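Local coordinates for UPF0255 protein frsA (Vibrio vulnificus, PDB 4I4C) that probably hydrolyses carboxylic esters, as an alpha/beta-hydrolase-fold member of the FrsA family, although its physiological role remains uncertain, at residues A120-E123 / A124-A128; A277-R280 / L281-E285; Q307-Q310 / Q311-K314. One frame throughout, in Å; residues are numbered along the deposited sequence.

Contact 1: A120-E123 / A124-A128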
ATOM      1  N   ALA A 120     -11.666  14.212  17.924  1.00 55.37           N
ATOM      2  CA  ALA A 120     -12.678  13.882  16.932  1.00 42.11           C
ATOM      3  C   ALA A 120     -12.336  14.578  15.617  1.00 34.89           C
ATOM      4  O   ALA A 120     -12.334  13.956  14.557  1.00 34.21           O
ATOM      5  CB  ALA A 120     -14.047  14.278  17.422  1.00 40.24           C
ATOM      6  N   ALA A 121     -12.041  15.871  15.698  1.00 29.19           N
ATOM      7  CA  ALA A 121     -11.558  16.625  14.551  1.00 37.67           C
ATOM      8  C   ALA A 121     -10.371  15.927  13.866  1.00 41.60           C
ATOM      9  O   ALA A 121     -10.314  15.849  12.634  1.00 33.24           O
ATOM     10  CB  ALA A 121     -11.174  18.020  14.973  1.00 39.21           C
ATOM     11  N   SER A 122      -9.435  15.424  14.676  1.00 41.33           N
ATOM     12  CA  SER A 122      -8.252  14.728  14.174  1.00 36.88           C
ATOM     13  C   SER A 122      -8.667  13.490  13.395  1.00 35.51           C
ATOM     14  O   SER A 122      -8.215  13.254  12.267  1.00 34.24           O
ATOM     15  CB  SER A 122      -7.351  14.303  15.343  1.00 39.88           C
ATOM     16  OG  SER A 122      -6.091  13.866  14.882  1.00 42.25           O
ATOM     17  N   GLU A 123      -9.532  12.698  14.013  1.00 25.23           N
ATOM     18  CA  GLU A 123      -9.979  11.453  13.414  1.00 21.08           C
ATOM     19  C   GLU A 123     -10.817  11.676  12.161  1.00 35.86           C
ATOM     20  O   GLU A 123     -10.830  10.834  11.256  1.00 29.75           O
ATOM     21  CB  GLU A 123     -10.751  10.629  14.437  1.00 28.44           C
ATOM     22  CG  GLU A 123      -9.852  10.045  15.521  1.00 48.55           C
ATOM     23  CD  GLU A 123      -8.672   9.280  14.938  1.00 58.97           C
ATOM     24  OE1 GLU A 123      -8.895   8.458  14.020  1.00 61.99           O
ATOM     25  OE2 GLU A 123      -7.526   9.506  15.390  1.00 60.72           O
ATOM     26  N   ALA A 124     -11.509  12.812  12.101  1.00 25.58           N
ATOM     27  CA  ALA A 124     -12.350  13.081  10.954  1.00 29.20           C
ATOM     28  C   ALA A 124     -11.442  13.408   9.779  1.00 27.80           C
ATOM     29  O   ALA A 124     -11.738  13.071   8.632  1.00 22.05           O
ATOM     30  CB  ALA A 124     -13.318  14.242  11.245  1.00 29.52           C
ATOM     31  N   LEU A 125     -10.320  14.052  10.070  1.00 20.92           N
ATOM     32  CA  LEU A 125      -9.402  14.432   9.006  1.00 23.48           C
ATOM     33  C   LEU A 125      -8.658  13.205   8.473  1.00 26.16           C
ATOM     34  O   LEU A 125      -8.416  13.112   7.268  1.00 23.04           O
ATOM     35  CB  LEU A 125      -8.439  15.545   9.448  1.00 26.74           C
ATOM     36  CG  LEU A 125      -9.049  16.953   9.567  1.00 30.06           C
ATOM     37  CD1 LEU A 125      -8.170  17.882  10.402  1.00 33.02           C
ATOM     38  CD2 LEU A 125      -9.286  17.556   8.192  1.00 28.10           C
ATOM     39  N   PHE A 126      -8.307  12.274   9.367  1.00 26.94           N
ATOM     40  CA  PHE A 126      -7.709  10.998   8.958  1.00 20.57           C
ATOM     41  C   PHE A 126      -8.686  10.214   8.082  1.00 24.75           C
ATOM     42  O   PHE A 126      -8.294   9.662   7.061  1.00 26.15           O
ATOM     43  CB  PHE A 126      -7.280  10.163  10.173  1.00 25.21           C
ATOM     44  CG  PHE A 126      -5.954  10.578  10.765  1.00 22.34           C
ATOM     45  CD1 PHE A 126      -4.838  10.730   9.951  1.00 23.32           C
ATOM     46  CD2 PHE A 126      -5.825  10.808  12.127  1.00 26.08           C
ATOM     47  CE1 PHE A 126      -3.616  11.119  10.485  1.00 23.74           C
ATOM     48  CE2 PHE A 126      -4.603  11.189  12.675  1.00 21.63           C
ATOM     49  CZ  PHE A 126      -3.500  11.347  11.852  1.00 22.22           C
ATOM     50  N   SER A 127      -9.959  10.185   8.470  1.00 23.79           N
ATOM     51  CA  SER A 127     -10.994   9.604   7.614  1.00 22.39           C
ATOM     52  C   SER A 127     -11.034  10.254   6.234  1.00 20.89           C
ATOM     53  O   SER A 127     -11.223   9.581   5.216  1.00 18.56           O
ATOM     54  CB  SER A 127     -12.364   9.750   8.260  1.00 22.05           C
ATOM     55  OG  SER A 127     -12.443   8.949   9.410  1.00 29.76           O
ATOM     56  N   ALA A 128     -10.869  11.570   6.210  1.00 21.72           N
ATOM     57  CA  ALA A 128     -10.923  12.337   4.967  1.00 17.35           C
ATOM     58  C   ALA A 128      -9.751  11.971   4.063  1.00 21.19           C
ATOM     59  O   ALA A 128      -9.920  11.772   2.850  1.00 17.33           O
ATOM     60  CB  ALA A 128     -10.904  13.818   5.266  1.00 24.48           C
TER
HETATM   61  O   HOH W   1     -10.549   8.354  11.664  1.00 33.36           O
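E123 and F126 meet on one flank of the first turn of helix 121-136. The glutamate CG is anti to the carbonyl carbon (chi1 -71°), and the chain bends at chi2. This brings OE2 to the edge of the F126 ring, near its plane, 3.9 Å from CD2. Carboxylate and ring planes are 41° apart. S122 reaches the same ring with OG, 3.8 Å from CE2; that hydroxyl also bonds to A160 O. On the other branch of the carboxylate, OE1 of E123 accepts a hydrogen bond from a water at 2.9 Å. The same water accepts from S127 OG at 3.0 Å, so it ties the glutamate to the serine one turn on. R214 forms a salt bridge with OE1, which should help to keep the carboxylate charged, while F126 stacks on W210 and meets Y157 edge-to-face. Backbone hydrogen bonds join A124 N to A120 O at 2.8 Å, F126 N to S122 O at 3.1 Å and S127 N to E123 O at 3.0 Å. This is i to i+4 bonding at the start of an alpha helix, packed against helices 98-114 and 144-163 in the N-terminal helical part of the chain.

Contact 2: A277-R280 / L281-E285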
ATOM      1  N   ALA A 277      10.182  -6.027   0.178  1.00 26.02           N
ATOM      2  CA  ALA A 277      11.240  -5.090   0.519  1.00 25.98           C
ATOM      3  C   ALA A 277      11.736  -5.297   1.939  1.00 25.59           C
ATOM      4  O   ALA A 277      12.932  -5.140   2.219  1.00 29.83           O
ATOM      5  CB  ALA A 277      10.759  -3.659   0.324  1.00 23.43           C
ATOM      6  N   MET A 278      10.816  -5.637   2.837  1.00 19.56           N
ATOM      7  CA  MET A 278      11.168  -5.858   4.236  1.00 17.42           C
ATOM      8  C   MET A 278      11.967  -7.160   4.399  1.00 19.73           C
ATOM      9  O   MET A 278      12.873  -7.229   5.228  1.00 21.61           O
ATOM     10  CB  MET A 278       9.907  -5.888   5.114  1.00 16.89           C
ATOM     11  CG  MET A 278       9.077  -4.599   5.066  1.00 17.74           C
ATOM     12  SD  MET A 278      10.153  -3.162   5.269  1.00 25.94           S
ATOM     13  CE  MET A 278      10.111  -2.503   3.608  1.00 79.72           C
ATOM     14  N   VAL A 279      11.625  -8.175   3.610  1.00 16.08           N
ATOM     15  CA  VAL A 279      12.330  -9.459   3.694  1.00 18.03           C
ATOM     16  C   VAL A 279      13.734  -9.257   3.172  1.00 20.29           C
ATOM     17  O   VAL A 279      14.706  -9.655   3.806  1.00 30.92           O
ATOM     18  CB  VAL A 279      11.698 -10.542   2.813  1.00 19.84           C
ATOM     19  CG1 VAL A 279      12.553 -11.780   2.863  1.00 18.43           C
ATOM     20  CG2 VAL A 279      10.295 -10.868   3.251  1.00 18.66           C
ATOM     21  N   ARG A 280      13.827  -8.639   2.016  1.00 23.96           N
ATOM     22  CA  ARG A 280      15.070  -8.226   1.441  1.00 32.81           C
ATOM     23  C   ARG A 280      15.955  -7.526   2.430  1.00 33.77           C
ATOM     24  O   ARG A 280      17.082  -7.864   2.630  1.00 24.62           O
ATOM     25  CB  ARG A 280      14.812  -7.300   0.294  1.00 34.72           C
ATOM     26  CG  ARG A 280      15.577  -7.625  -0.899  1.00 38.67           C
ATOM     27  CD  ARG A 280      15.625  -6.521  -1.825  1.00 35.76           C
ATOM     28  NE  ARG A 280      16.445  -6.895  -2.954  1.00 38.69           N
ATOM     29  CZ  ARG A 280      17.535  -6.242  -3.270  1.00 40.64           C
ATOM     30  NH1 ARG A 280      18.282  -6.599  -4.263  1.00 42.80           N
ATOM     31  NH2 ARG A 280      17.866  -5.227  -2.559  1.00 40.38           N
ATOM     32  N   LEU A 281      15.388  -6.551   3.076  1.00 28.37           N
ATOM     33  CA  LEU A 281      16.099  -5.790   4.097  1.00 21.46           C
ATOM     34  C   LEU A 281      16.496  -6.642   5.319  1.00 20.36           C
ATOM     35  O   LEU A 281      17.505  -6.362   5.979  1.00 26.07           O
ATOM     36  CB  LEU A 281      15.263  -4.576   4.523  1.00 21.56           C
ATOM     37  CG  LEU A 281      15.864  -3.667   5.591  1.00 26.83           C
ATOM     38  CD1 LEU A 281      17.262  -3.215   5.195  1.00 31.69           C
ATOM     39  CD2 LEU A 281      14.962  -2.461   5.821  1.00 31.30           C
ATOM     40  N   SER A 282      15.714  -7.679   5.611  1.00 18.74           N
ATOM     41  CA  SER A 282      15.936  -8.480   6.804  1.00 27.52           C
ATOM     42  C   SER A 282      17.083  -9.448   6.571  1.00 31.05           C
ATOM     43  O   SER A 282      17.610 -10.035   7.517  1.00 30.47           O
ATOM     44  CB  SER A 282      14.673  -9.244   7.195  1.00 25.45           C
ATOM     45  OG  SER A 282      13.672  -8.363   7.692  1.00 25.07           O
ATOM     46  N   PHE A 283      17.459  -9.614   5.306  1.00 33.78           N
ATOM     47  CA  PHE A 283      18.646 -10.387   4.957  1.00 32.98           C
ATOM     48  C   PHE A 283      19.851  -9.466   4.853  1.00 35.55           C
ATOM     49  O   PHE A 283      20.972  -9.858   5.179  1.00 33.21           O
ATOM     50  CB  PHE A 283      18.445 -11.114   3.638  1.00 30.21           C
ATOM     51  CG  PHE A 283      17.652 -12.386   3.755  1.00 30.75           C
ATOM     52  CD1 PHE A 283      16.272 -12.374   3.647  1.00 26.57           C
ATOM     53  CD2 PHE A 283      18.292 -13.603   3.948  1.00 32.55           C
ATOM     54  CE1 PHE A 283      15.546 -13.540   3.737  1.00 25.81           C
ATOM     55  CE2 PHE A 283      17.570 -14.773   4.042  1.00 33.22           C
ATOM     56  CZ  PHE A 283      16.193 -14.743   3.934  1.00 31.46           C
ATOM     57  N   LEU A 284      19.620  -8.235   4.405  1.00 28.50           N
ATOM     58  CA  LEU A 284      20.711  -7.285   4.218  1.00 30.06           C
ATOM     59  C   LEU A 284      21.241  -6.712   5.534  1.00 34.31           C
ATOM     60  O   LEU A 284      22.446  -6.515   5.697  1.00 33.99           O
ATOM     61  CB  LEU A 284      20.294  -6.165   3.261  1.00 35.64           C
ATOM     62  CG  LEU A 284      20.076  -6.569   1.797  1.00 30.87           C
ATOM     63  CD1 LEU A 284      19.319  -5.487   1.035  1.00 32.25           C
ATOM     64  CD2 LEU A 284      21.392  -6.843   1.118  1.00 29.13           C
ATOM     65  N   GLU A 285      20.346  -6.457   6.481  1.00 37.87           N
ATOM     66  CA  GLU A 285      20.752  -5.841   7.740  1.00 33.57           C
ATOM     67  C   GLU A 285      20.340  -6.678   8.943  1.00 32.30           C
ATOM     68  O   GLU A 285      19.374  -6.365   9.629  1.00 31.12           O
ATOM     69  CB  GLU A 285      20.167  -4.438   7.835  1.00 30.03           C
ATOM     70  CG  GLU A 285      20.625  -3.522   6.725  1.00 36.54           C
ATOM     71  CD  GLU A 285      21.924  -2.806   7.053  1.00 46.11           C
ATOM     72  OE1 GLU A 285      22.530  -3.111   8.107  1.00 47.26           O
ATOM     73  OE2 GLU A 285      22.327  -1.922   6.263  1.00 50.33           O
TER
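V279 and F283 make the apolar part of this contact, one turn apart on helix 273-284. The valine CG1 lies 3.6 Å from CE1 of the F283 ring. The two side chains lie side by side and point the same way. CG1 is anti to the backbone N (chi1 175°), which turns this methyl to the phenylalanine. The ring also has V279 O at its edge, in plane, 3.1 Å from CD1. On another flank, R280 and L284 approach at a slant, and NH2 of the arginine is 3.9 Å from L284 CD1. The R280 chain is extended from CG to NE. Its charge is met beyond the helix: NH2 forms a salt bridge with D243, and NE bonds to Q346 OE1.

Among the polar contacts, S282 OG donates to M278 O at 2.8 Å, so the buried serine hydroxyl is satisfied within its own helix. OG lies 33° out of the plane of the M278 carbonyl. S282 N makes a separate, weak bond to the same oxygen.

In the backbone, L281 N reaches A277 O at 3.0 Å. After it, the i to i+4 bonds from S282 N and F283 N are weak, and i to i+3 bonds appear beside them: a weak one from S282 N to V279 O, and one from F283 N to R280 O at 3.2 Å, above the carbonyl plane. R280 O also accepts from L284 N at 3.1 Å, in that plane. These i to i+3 bonds are consistent with a tighter last turn. E285 is the first residue to leave helical geometry.

M278, L281 and S282 touch L268, and V279 touches I294. The helix therefore packs on strands 266-271 and 291-295. This is the helix of a beta-alpha-beta unit in the parallel part of the alpha/beta-hydrolase sheet.

Contact 3: Q307-Q310 / Q311-K314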
ATOM      1  N   GLN A 307       2.691 -16.561 -17.476  1.00 33.37           N
ATOM      2  CA  GLN A 307       1.380 -16.947 -17.973  1.00 36.74           C
ATOM      3  C   GLN A 307       0.265 -16.454 -17.044  1.00 33.65           C
ATOM      4  O   GLN A 307      -0.856 -16.210 -17.483  1.00 35.58           O
ATOM      5  CB  GLN A 307       1.309 -18.471 -18.189  1.00 44.69           C
ATOM      6  CG  GLN A 307       1.279 -19.332 -16.915  1.00 54.43           C
ATOM      7  CD  GLN A 307       2.572 -19.285 -16.104  1.00 57.74           C
ATOM      8  OE1 GLN A 307       3.603 -18.786 -16.567  1.00 58.01           O
ATOM      9  NE2 GLN A 307       2.517 -19.809 -14.884  1.00 56.04           N
ATOM     10  N   LYS A 308       0.581 -16.314 -15.758  1.00 30.96           N
ATOM     11  CA  LYS A 308      -0.389 -15.804 -14.788  1.00 31.43           C
ATOM     12  C   LYS A 308      -0.441 -14.278 -14.830  1.00 27.01           C
ATOM     13  O   LYS A 308      -1.502 -13.683 -14.651  1.00 24.05           O
ATOM     14  CB  LYS A 308      -0.061 -16.279 -13.367  1.00 41.40           C
ATOM     15  CG  LYS A 308      -0.217 -17.781 -13.144  1.00 50.92           C
ATOM     16  CD  LYS A 308      -1.683 -18.204 -13.180  1.00 54.60           C
ATOM     17  CE  LYS A 308      -1.839 -19.723 -13.123  1.00 57.71           C
ATOM     18  NZ  LYS A 308      -1.366 -20.305 -11.835  1.00 58.83           N
ATOM     19  N   LEU A 309       0.713 -13.655 -15.064  1.00 23.29           N
ATOM     20  CA  LEU A 309       0.808 -12.201 -15.168  1.00 23.92           C
ATOM     21  C   LEU A 309       0.032 -11.683 -16.379  1.00 21.15           C
ATOM     22  O   LEU A 309      -0.615 -10.631 -16.314  1.00 26.78           O
ATOM     23  CB  LEU A 309       2.277 -11.760 -15.221  1.00 28.13           C
ATOM     24  CG  LEU A 309       3.039 -12.032 -13.917  1.00 22.57           C
ATOM     25  CD1 LEU A 309       4.539 -11.889 -14.100  1.00 24.15           C
ATOM     26  CD2 LEU A 309       2.547 -11.094 -12.829  1.00 16.42           C
ATOM     27  N   GLN A 310       0.079 -12.445 -17.465  1.00 23.57           N
ATOM     28  CA  GLN A 310      -0.606 -12.092 -18.704  1.00 30.19           C
ATOM     29  C   GLN A 310      -2.131 -12.233 -18.616  1.00 32.30           C
ATOM     30  O   GLN A 310      -2.850 -11.829 -19.528  1.00 40.28           O
ATOM     31  CB  GLN A 310      -0.075 -12.957 -19.843  1.00 25.29           C
ATOM     32  CG  GLN A 310       1.382 -12.699 -20.180  1.00 26.57           C
ATOM     33  CD  GLN A 310       1.930 -13.720 -21.157  1.00 36.92           C
ATOM     34  OE1 GLN A 310       1.174 -14.305 -21.933  1.00 32.15           O
ATOM     35  NE2 GLN A 310       3.251 -13.949 -21.119  1.00 33.41           N
ATOM     36  N   GLN A 311      -2.616 -12.814 -17.523  1.00 29.51           N
ATOM     37  CA  GLN A 311      -4.042 -13.081 -17.371  1.00 31.18           C
ATOM     38  C   GLN A 311      -4.684 -12.233 -16.273  1.00 25.51           C
ATOM     39  O   GLN A 311      -5.871 -12.353 -16.015  1.00 28.29           O
ATOM     40  CB  GLN A 311      -4.288 -14.576 -17.124  1.00 32.32           C
ATOM     41  CG  GLN A 311      -4.053 -15.434 -18.357  1.00 43.51           C
ATOM     42  CD  GLN A 311      -4.688 -14.835 -19.610  1.00 55.64           C
ATOM     43  OE1 GLN A 311      -5.911 -14.700 -19.702  1.00 63.80           O
ATOM     44  NE2 GLN A 311      -3.854 -14.463 -20.576  1.00 53.72           N
ATOM     45  N   MET A 312      -3.874 -11.386 -15.639  1.00 23.13           N
ATOM     46  CA  MET A 312      -4.315 -10.435 -14.620  1.00 26.58           C
ATOM     47  C   MET A 312      -5.260  -9.357 -15.152  1.00 16.59           C
ATOM     48  O   MET A 312      -5.111  -8.914 -16.287  1.00 16.42           O
ATOM     49  CB  MET A 312      -3.098  -9.721 -14.043  1.00 31.21           C
ATOM     50  CG  MET A 312      -2.241 -10.582 -13.180  1.00 38.75           C
ATOM     51  SD  MET A 312      -1.145  -9.507 -12.273  1.00 33.66           S
ATOM     52  CE  MET A 312      -0.264  -8.686 -13.612  1.00 34.47           C
ATOM     53  N   PRO A 313      -6.210  -8.901 -14.307  1.00 16.42           N
ATOM     54  CA  PRO A 313      -7.087  -7.794 -14.699  1.00 24.61           C
ATOM     55  C   PRO A 313      -6.288  -6.562 -15.125  1.00 27.12           C
ATOM     56  O   PRO A 313      -5.167  -6.363 -14.665  1.00 26.93           O
ATOM     57  CB  PRO A 313      -7.895  -7.519 -13.423  1.00 17.82           C
ATOM     58  CG  PRO A 313      -7.974  -8.868 -12.766  1.00 29.38           C
ATOM     59  CD  PRO A 313      -6.602  -9.478 -13.004  1.00 12.31           C
ATOM     60  N   LYS A 314      -6.865  -5.751 -16.004  1.00 26.40           N
ATOM     61  CA  LYS A 314      -6.171  -4.592 -16.547  1.00 20.13           C
ATOM     62  C   LYS A 314      -5.659  -3.626 -15.481  1.00 12.15           C
ATOM     63  O   LYS A 314      -4.627  -2.982 -15.672  1.00 14.96           O
ATOM     64  CB  LYS A 314      -7.085  -3.846 -17.523  1.00 17.81           C
ATOM     65  CG  LYS A 314      -6.412  -2.670 -18.179  1.00 21.94           C
ATOM     66  CD  LYS A 314      -7.340  -1.927 -19.153  1.00 23.75           C
ATOM     67  CE  LYS A 314      -6.575  -0.753 -19.765  1.00 17.36           C
ATOM     68  NZ  LYS A 314      -7.439  -0.010 -20.726  1.00 35.89           N
TER
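A type I beta turn from L309 to M312 carries the chain off the short helix 306-309 and into the hexanoic acid pocket, which M312 helps to line. L309 and M312 are the two buried side chains that meet across it. They lie side by side and point the same way, with L309 CD2 3.8 Å from the M312 methyl, CE. The methionine bends at chi3 (-60°). This bend brings CE to 3.3 Å from L309 O. The bound hexanoic acid touches M312, while L317 and L320 of helix 314-323 also pack against this residue.

The backbone closes the turn with M312 N to L309 O at 3.4 Å, a weak bond. Q311 N donates to K308 O at 3.2 Å. That donor is well above the carbonyl plane, 69° out of it.

Q311 CG lies 3.4 Å from Q307 O. Beyond it the chain bends at chi2 (-45°), which brings NE2 to 3.0 Å from Q310 O, at an angle too poor for a hydrogen bond. The side chain also touches L36 and I40 of helix 31-44, and OE1 makes a weak bond to K43. Q310 runs out from the turn instead, and its NE2 bonds to S335. P313 follows at the N-cap position of helix 314-323.

The turn is thus held by few backbone bonds, one of them weak. Its side chains add grips on three neighbouring helices, 31-44, 314-323 and 331-337. At M312 the pocket wall is apolar: a leucine methyl packs on the methionine methyl, consistent with a surface suited to an aliphatic chain.

The contacts follow one another along the chain in the order 1, 2, 3, and none touches another. Contact 1 lies on the opposite side of the chain's centre from both others, with centres about 34 Å from contact 2 and about 38 Å from contact 3. Contacts 2 and 3 have centres about 28 Å apart. Contact 1 belongs to the helical region that precedes the mixed eight-stranded sheet. Contact 2 is on helix 273-284, which links strands 266-271 and 291-295 of that sheet. Contact 3 follows strand 291-295, at the end of helix 306-309 and the turn leading to helix 314-323. Of the three, only contact 3 holds a residue of the hexanoic acid pocket.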